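Local coordinates for protein mandelate racemase/muconate lactonizing enzyme (Polaromonas sp., PDB 2OG9) that probably catalyses racemisation or a related isomerisation through abstraction of a proton next to a carboxylate, as a metal-dependent TIM-barrel member of the enolase superfamily, at residues A[252-255]-A[260-263]; A[221-226]-A[240-245]; A[275-278]-A[284-287]. One frame throughout, in Å; residues are numbered along the deposited sequence.

Contacts 1 and 3 are alike in topology: each sets a helix on the strand that follows it, and their strands, 261-263 and 284-285, are neighbours in one sheet, with a probable hydrogen bond between Tyr284 N and Ile261 O, 3.2 Å. Contact 2 instead sets a helix on the loop that leaves a strand. The touching residues are largely buried in all three, and the side chains meet through aliphatic carbon in each. Polar chemistry lies at the margins: a calcium ion in contact 1, an Asx turn in contact 2, a salt bridge within the helix in contact 3. Leu253 and Leu242 pack together, linking contacts 1 and 2.

Contact 1: A[252-255]-A[260-263]; sequences ALAL and PIAT. With CA (calcium ion), chain C.
Ile261 meets the helix through one branch, its CG1, which comes up against the backbone at Ala254: CG1 lies 3.9 Å from Ala254 N and at the same distance from Ala254 CA. The first torsion explains this approach. With chi1 at -61°, CG1 is anti to the carbonyl carbon and CG2 is anti to the backbone N, and it is the CG1 branch that reaches the helix. Two neighbouring side chains extend the meeting: the methyl CB of Ala254 stands 4.1 Å from Ile261 CG1, and Leu253 offers its CB to the same atom at 4.3 Å. CG1 thus touches two successive helix residues, and the CD1 methyl of Ile261 comes equally near Leu253 CB. This is the return half of a beta-alpha-beta crossover in the TIM barrel, in which helix 247-256 follows strand 238-239 and covers the sheet where strand 261-263 enters it beside 238-239. Leu253 carries the apolar layer further, onto Ala223 of helix 220-230. The contact also borders a metal site. The carbonyl of Ala254 binds a calcium ion, with O 2.3 Å from the metal, and five waters and Phe257 O complete seven ligands. One of those waters donates a hydrogen bond to Leu255 O at 3.1 Å, tying a second carbonyl at the end of the helix to the hydrated ion, whose charge would be expected to polarise the Ala254 carbonyl.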
loop_
_atom_site.group_PDB
_atom_site.type_symbol
_atom_site.label_atom_id
_atom_site.label_comp_id
_atom_site.label_asym_id
_atom_site.label_seq_id
_atom_site.Cartn_x
_atom_site.Cartn_y
_atom_site.Cartn_z
ATOM N N ALA A 252 -2.561 17.294 -0.125
ATOM C CA ALA A 252 -1.214 17.735 -0.485
ATOM C C ALA A 252 -0.873 19.044 0.230
ATOM O O ALA A 252 0.244 19.229 0.705
ATOM C CB ALA A 252 -1.103 17.914 -2.000
ATOM N N LEU A 253 -1.836 19.954 0.299
ATOM C CA LEU A 253 -1.612 21.219 0.982
ATOM C C LEU A 253 -1.390 20.984 2.476
ATOM O O LEU A 253 -0.478 21.552 3.074
ATOM C CB LEU A 253 -2.807 22.152 0.765
ATOM C CG LEU A 253 -2.934 22.734 -0.646
ATOM C CD1 LEU A 253 -4.303 23.361 -0.836
ATOM C CD2 LEU A 253 -1.827 23.756 -0.865
ATOM N N ALA A 254 -2.221 20.139 3.078
ATOM C CA ALA A 254 -2.107 19.844 4.505
ATOM C C ALA A 254 -0.779 19.176 4.857
ATOM O O ALA A 254 -0.224 19.406 5.930
ATOM C CB ALA A 254 -3.273 18.957 4.952
ATOM N N LEU A 255 -0.265 18.345 3.958
ATOM C CA LEU A 255 0.997 17.666 4.222
ATOM C C LEU A 255 2.167 18.643 4.163
ATOM O O LEU A 255 3.106 18.550 4.946
ATOM C CB LEU A 255 1.219 16.536 3.204
ATOM C CG LEU A 255 2.538 15.759 3.311
ATOM C CD1 LEU A 255 2.644 15.119 4.683
ATOM C CD2 LEU A 255 2.609 14.688 2.219
ATOM N N PRO A 260 -3.223 24.951 9.351
ATOM C CA PRO A 260 -4.293 23.971 9.176
ATOM C C PRO A 260 -5.160 24.299 7.967
ATOM O O PRO A 260 -5.393 25.468 7.651
ATOM C CB PRO A 260 -5.082 24.087 10.477
ATOM C CG PRO A 260 -4.012 24.425 11.477
ATOM C CD PRO A 260 -3.192 25.458 10.734
ATOM N N ILE A 261 -5.614 23.252 7.290
ATOM C CA ILE A 261 -6.494 23.381 6.145
ATOM C C ILE A 261 -7.858 22.947 6.656
ATOM O O ILE A 261 -7.981 21.919 7.322
ATOM C CB ILE A 261 -6.065 22.451 5.002
ATOM C CG1 ILE A 261 -4.656 22.831 4.543
ATOM C CG2 ILE A 261 -7.079 22.521 3.849
ATOM C CD1 ILE A 261 -4.520 24.287 4.121
ATOM N N ALA A 262 -8.876 23.745 6.364
ATOM C CA ALA A 262 -10.227 23.442 6.799
ATOM C C ALA A 262 -11.110 23.275 5.581
ATOM O O ALA A 262 -11.056 24.081 4.659
ATOM C CB ALA A 262 -10.758 24.567 7.668
ATOM N N THR A 263 -11.921 22.226 5.572
ATOM C CA THR A 263 -12.816 22.003 4.447
ATOM C C THR A 263 -13.938 21.046 4.839
ATOM O O THR A 263 -13.913 20.466 5.926
ATOM C CB THR A 263 -12.042 21.430 3.239
ATOM O OG1 THR A 263 -12.912 21.363 2.103
ATOM C CG2 THR A 263 -11.508 20.043 3.556
HETATM CA CA CA C . 0.124 20.302 8.008
HETATM O O HOH W 1 2.398 19.646 7.796
HETATM O O HOH W 2 -1.640 18.702 8.440
HETATM O O HOH W 3 1.025 18.470 9.383
HETATM O O HOH W 4 0.061 21.439 10.030
HETATM O O HOH W 5 -1.918 21.538 7.424
#

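Contact 2: A[221-226]-A[240-245]; sequences PTAQRM and EPLDAY
With CG anti to its carbonyl carbon (chi1 -58°), Leu242 swings its end to the helix although its CB does not point there; chi2 of 168° sends CD1 on in extension and turns CD2 toward Ala223. CD2 is 3.6 Å from Ala223 CB, while the branch carbon CG stays at 4.2 Å from that same CB; the approach is therefore methyl to methyl. Pro241 adds a looser touch alongside, its ring carbon CB lying 4.3 Å from Ala223 CB. The small alanine side chain thus faces two consecutive loop residues, and the backbones come close, 5.9 Å between the CA atoms of Ala223 and Pro241. His250 of helix 247-256 touches both Pro241 and Leu242, adding a third element to the cluster. Farther along the loop, Asp243 OD2 accepts from Tyr245 N at 2.8 Å, the donor standing 58° out of the carboxylate plane, while Asp243 OD1 forms a salt bridge with Arg111 of a neighbouring subunit. Tyr245 OH is hydrogen-bonded to Glu272 OE2. The Asp243 to Tyr245 bond closes an Asx turn in the connection between strand 238-239 and helix 247-256, one of the beta-to-alpha loops of a TIM barrel, here packed against the preceding helix 220-230.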
loop_
_atom_site.group_PDB
_atom_site.type_symbol
_atom_site.label_atom_id
_atom_site.label_comp_id
_atom_site.label_asym_id
_atom_site.label_seq_id
_atom_site.Cartn_x
_atom_site.Cartn_y
_atom_site.Cartn_z
ATOM N N PRO A 221 -2.127 25.337 -8.221
ATOM C CA PRO A 221 -0.942 26.197 -8.254
ATOM C C PRO A 221 -1.107 27.470 -7.412
ATOM O O PRO A 221 -0.227 27.830 -6.631
ATOM C CB PRO A 221 -0.785 26.509 -9.741
ATOM C CG PRO A 221 -1.278 25.261 -10.390
ATOM C CD PRO A 221 -2.536 24.962 -9.586
ATOM N N THR A 222 -2.240 28.144 -7.569
ATOM C CA THR A 222 -2.482 29.376 -6.824
ATOM C C THR A 222 -2.583 29.108 -5.322
ATOM O O THR A 222 -1.995 29.831 -4.517
ATOM C CB THR A 222 -3.763 30.084 -7.318
ATOM O OG1 THR A 222 -3.653 30.337 -8.726
ATOM C CG2 THR A 222 -3.953 31.414 -6.602
ATOM N N ALA A 223 -3.316 28.064 -4.944
ATOM C CA ALA A 223 -3.460 27.725 -3.529
ATOM C C ALA A 223 -2.088 27.470 -2.923
ATOM O O ALA A 223 -1.808 27.876 -1.796
ATOM C CB ALA A 223 -4.342 26.488 -3.365
ATOM N N GLN A 224 -1.234 26.792 -3.681
ATOM C CA GLN A 224 0.113 26.475 -3.227
ATOM C C GLN A 224 0.888 27.743 -2.871
ATOM O O GLN A 224 1.507 27.827 -1.812
ATOM C CB GLN A 224 0.859 25.711 -4.322
ATOM C CG GLN A 224 2.174 25.089 -3.879
ATOM C CD GLN A 224 1.974 23.898 -2.960
ATOM O OE1 GLN A 224 0.977 23.186 -3.063
ATOM N NE2 GLN A 224 2.933 23.664 -2.073
ATOM N N ARG A 225 0.846 28.728 -3.764
ATOM C CA ARG A 225 1.553 29.991 -3.557
ATOM C C ARG A 225 0.959 30.837 -2.430
ATOM O O ARG A 225 1.697 31.425 -1.641
ATOM C CB ARG A 225 1.579 30.808 -4.858
ATOM C CG ARG A 225 2.788 30.542 -5.761
ATOM C CD ARG A 225 2.857 29.102 -6.244
ATOM N NE ARG A 225 4.094 28.839 -6.980
ATOM C CZ ARG A 225 4.252 29.022 -8.289
ATOM N NH1 ARG A 225 3.244 29.463 -9.031
ATOM N NH2 ARG A 225 5.429 28.780 -8.855
HETATM N N MSE A 226 -0.367 30.899 -2.352
HETATM C CA MSE A 226 -1.024 31.682 -1.307
HETATM C C MSE A 226 -0.809 31.088 0.083
HETATM O O MSE A 226 -0.591 31.823 1.047
HETATM C CB MSE A 226 -2.522 31.808 -1.587
HETATM C CG MSE A 226 -2.849 32.659 -2.802
HETATM SE SE MSE A 226 -2.102 34.449 -2.667
HETATM C CE MSE A 226 -3.538 35.305 -1.684
ATOM N N GLU A 240 -11.326 26.103 2.652
ATOM C CA GLU A 240 -11.699 25.853 1.263
ATOM C C GLU A 240 -10.764 26.472 0.228
ATOM O O GLU A 240 -11.208 27.206 -0.655
ATOM C CB GLU A 240 -13.122 26.360 1.019
ATOM C CG GLU A 240 -14.213 25.496 1.620
ATOM C CD GLU A 240 -14.483 24.247 0.802
ATOM O OE1 GLU A 240 -15.675 23.912 0.618
ATOM O OE2 GLU A 240 -13.508 23.598 0.346
ATOM N N PRO A 241 -9.458 26.183 0.316
ATOM C CA PRO A 241 -8.542 26.765 -0.667
ATOM C C PRO A 241 -8.794 26.246 -2.083
ATOM O O PRO A 241 -8.525 26.943 -3.060
ATOM C CB PRO A 241 -7.169 26.364 -0.135
ATOM C CG PRO A 241 -7.452 25.032 0.539
ATOM C CD PRO A 241 -8.738 25.330 1.277
ATOM N N LEU A 242 -9.333 25.033 -2.183
ATOM C CA LEU A 242 -9.598 24.403 -3.479
ATOM C C LEU A 242 -11.041 23.933 -3.622
ATOM O O LEU A 242 -11.844 24.083 -2.704
ATOM C CB LEU A 242 -8.688 23.192 -3.651
ATOM C CG LEU A 242 -7.180 23.437 -3.573
ATOM C CD1 LEU A 242 -6.456 22.101 -3.464
ATOM C CD2 LEU A 242 -6.725 24.214 -4.800
ATOM N N ASP A 243 -11.359 23.356 -4.779
ATOM C CA ASP A 243 -12.693 22.824 -5.014
ATOM C C ASP A 243 -12.982 21.854 -3.870
ATOM O O ASP A 243 -12.128 21.046 -3.498
ATOM C CB ASP A 243 -12.757 22.063 -6.339
ATOM C CG ASP A 243 -14.101 21.390 -6.556
ATOM O OD1 ASP A 243 -15.076 22.088 -6.910
ATOM O OD2 ASP A 243 -14.190 20.163 -6.355
ATOM N N ALA A 244 -14.188 21.933 -3.321
ATOM C CA ALA A 244 -14.594 21.085 -2.207
ATOM C C ALA A 244 -14.344 19.594 -2.435
ATOM O O ALA A 244 -14.169 18.832 -1.482
ATOM C CB ALA A 244 -16.072 21.320 -1.900
ATOM N N TYR A 245 -14.313 19.177 -3.694
ATOM C CA TYR A 245 -14.113 17.768 -4.005
ATOM C C TYR A 245 -12.697 17.347 -4.384
ATOM O O TYR A 245 -12.460 16.176 -4.677
ATOM C CB TYR A 245 -15.108 17.351 -5.093
ATOM C CG TYR A 245 -16.524 17.311 -4.568
ATOM C CD1 TYR A 245 -17.015 16.175 -3.931
ATOM C CD2 TYR A 245 -17.339 18.443 -4.614
ATOM C CE1 TYR A 245 -18.278 16.165 -3.343
ATOM C CE2 TYR A 245 -18.606 18.444 -4.028
ATOM C CZ TYR A 245 -19.064 17.303 -3.392
ATOM O OH TYR A 245 -20.299 17.298 -2.787
#

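Contact 3: A[275-278]-A[284-287]; sequences DLIR and YLMP
Leu285 is the strand residue that meets both Leu276 and Ile277 of the helix. From a CB that points toward the helix, its chain runs to CG, which chi1 of -170° places anti to the backbone N, and forks there into two methyls with different partners. CD1 goes to Leu276, lying 3.7 Å from CD2 and 3.9 Å from CD1 of that residue, so one methyl faces both branches of the other leucine; the two side chains slide past each other in opposite directions. CD2 goes to Ile277, whose CD1 is 3.9 Å away, and these side chains cross at about a right angle. Ile301 and Ala305 of helix 295-307 also pack on Leu285. At the helix surface, Arg278 NH2 and Asp275 OD1 form a salt bridge of 2.9 Å, the nitrogen approaching the syn side of the carboxylate and lying 21° out of its plane. Asp275 OD2 takes a second partner, His247. Helix 270-278 and strand 284-285 belong to one beta-alpha-beta unit of the barrel. Their closest meetings are methyl to methyl, so the contact probably rests on van der Waals fit and the hydrophobic effect, while the charged groups pair within the helix, away from the strand.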
loop_
_atom_site.group_PDB
_atom_site.type_symbol
_atom_site.label_atom_id
_atom_site.label_comp_id
_atom_site.label_asym_id
_atom_site.label_seq_id
_atom_site.Cartn_x
_atom_site.Cartn_y
_atom_site.Cartn_z
ATOM N N ASP A 275 -14.604 10.074 2.639
ATOM C CA ASP A 275 -13.608 10.091 1.576
ATOM C C ASP A 275 -12.565 11.163 1.883
ATOM O O ASP A 275 -11.361 10.936 1.754
ATOM C CB ASP A 275 -14.290 10.363 0.232
ATOM C CG ASP A 275 -13.427 9.966 -0.951
ATOM O OD1 ASP A 275 -12.902 8.830 -0.951
ATOM O OD2 ASP A 275 -13.284 10.786 -1.885
ATOM N N LEU A 276 -13.040 12.330 2.307
ATOM C CA LEU A 276 -12.167 13.441 2.660
ATOM C C LEU A 276 -11.223 13.003 3.788
ATOM O O LEU A 276 -10.014 13.261 3.747
ATOM C CB LEU A 276 -13.030 14.633 3.100
ATOM C CG LEU A 276 -12.381 15.974 3.446
ATOM C CD1 LEU A 276 -13.457 17.057 3.556
ATOM C CD2 LEU A 276 -11.618 15.848 4.751
ATOM N N ILE A 277 -11.780 12.320 4.784
ATOM C CA ILE A 277 -11.008 11.840 5.929
ATOM C C ILE A 277 -10.018 10.751 5.514
ATOM O O ILE A 277 -8.918 10.674 6.052
ATOM C CB ILE A 277 -11.954 11.300 7.036
ATOM C CG1 ILE A 277 -12.755 12.466 7.633
ATOM C CG2 ILE A 277 -11.152 10.565 8.119
ATOM C CD1 ILE A 277 -13.849 12.036 8.616
ATOM N N ARG A 278 -10.411 9.916 4.558
ATOM C CA ARG A 278 -9.538 8.850 4.076
ATOM C C ARG A 278 -8.286 9.462 3.439
ATOM O O ARG A 278 -7.185 8.931 3.573
ATOM C CB ARG A 278 -10.286 7.983 3.058
ATOM C CG ARG A 278 -9.501 6.786 2.536
ATOM C CD ARG A 278 -10.389 5.884 1.683
ATOM N NE ARG A 278 -10.839 6.535 0.454
ATOM C CZ ARG A 278 -10.064 6.755 -0.605
ATOM N NH1 ARG A 278 -8.795 6.373 -0.593
ATOM N NH2 ARG A 278 -10.560 7.356 -1.679
ATOM N N TYR A 284 -9.073 20.593 10.064
ATOM C CA TYR A 284 -10.347 20.981 10.679
ATOM C C TYR A 284 -11.458 20.530 9.737
ATOM O O TYR A 284 -11.580 21.055 8.630
ATOM C CB TYR A 284 -10.463 22.503 10.836
ATOM C CG TYR A 284 -9.676 23.106 11.980
ATOM C CD1 TYR A 284 -10.182 23.117 13.281
ATOM C CD2 TYR A 284 -8.422 23.668 11.759
ATOM C CE1 TYR A 284 -9.449 23.677 14.337
ATOM C CE2 TYR A 284 -7.685 24.224 12.797
ATOM C CZ TYR A 284 -8.199 24.223 14.079
ATOM O OH TYR A 284 -7.435 24.742 15.099
ATOM N N LEU A 285 -12.267 19.566 10.164
ATOM C CA LEU A 285 -13.369 19.102 9.333
ATOM C C LEU A 285 -14.557 20.021 9.618
ATOM O O LEU A 285 -14.841 20.335 10.778
ATOM C CB LEU A 285 -13.728 17.651 9.675
ATOM C CG LEU A 285 -14.713 16.977 8.720
ATOM C CD1 LEU A 285 -14.053 16.781 7.354
ATOM C CD2 LEU A 285 -15.144 15.635 9.298
HETATM N N MSE A 286 -15.255 20.442 8.572
HETATM C CA MSE A 286 -16.377 21.354 8.750
HETATM C C MSE A 286 -17.725 20.831 8.290
HETATM O O MSE A 286 -18.330 21.366 7.359
HETATM C CB MSE A 286 -16.068 22.678 8.049
HETATM C CG MSE A 286 -14.761 23.297 8.518
HETATM SE SE MSE A 286 -14.495 25.057 7.760
HETATM C CE MSE A 286 -15.699 26.092 8.904
ATOM N N PRO A 287 -18.226 19.781 8.950
ATOM C CA PRO A 287 -19.521 19.215 8.576
ATOM C C PRO A 287 -20.640 20.195 8.902
ATOM O O PRO A 287 -20.532 20.980 9.846
ATOM C CB PRO A 287 -19.591 17.943 9.411
ATOM C CG PRO A 287 -18.854 18.324 10.656
ATOM C CD PRO A 287 -17.655 19.080 10.113
#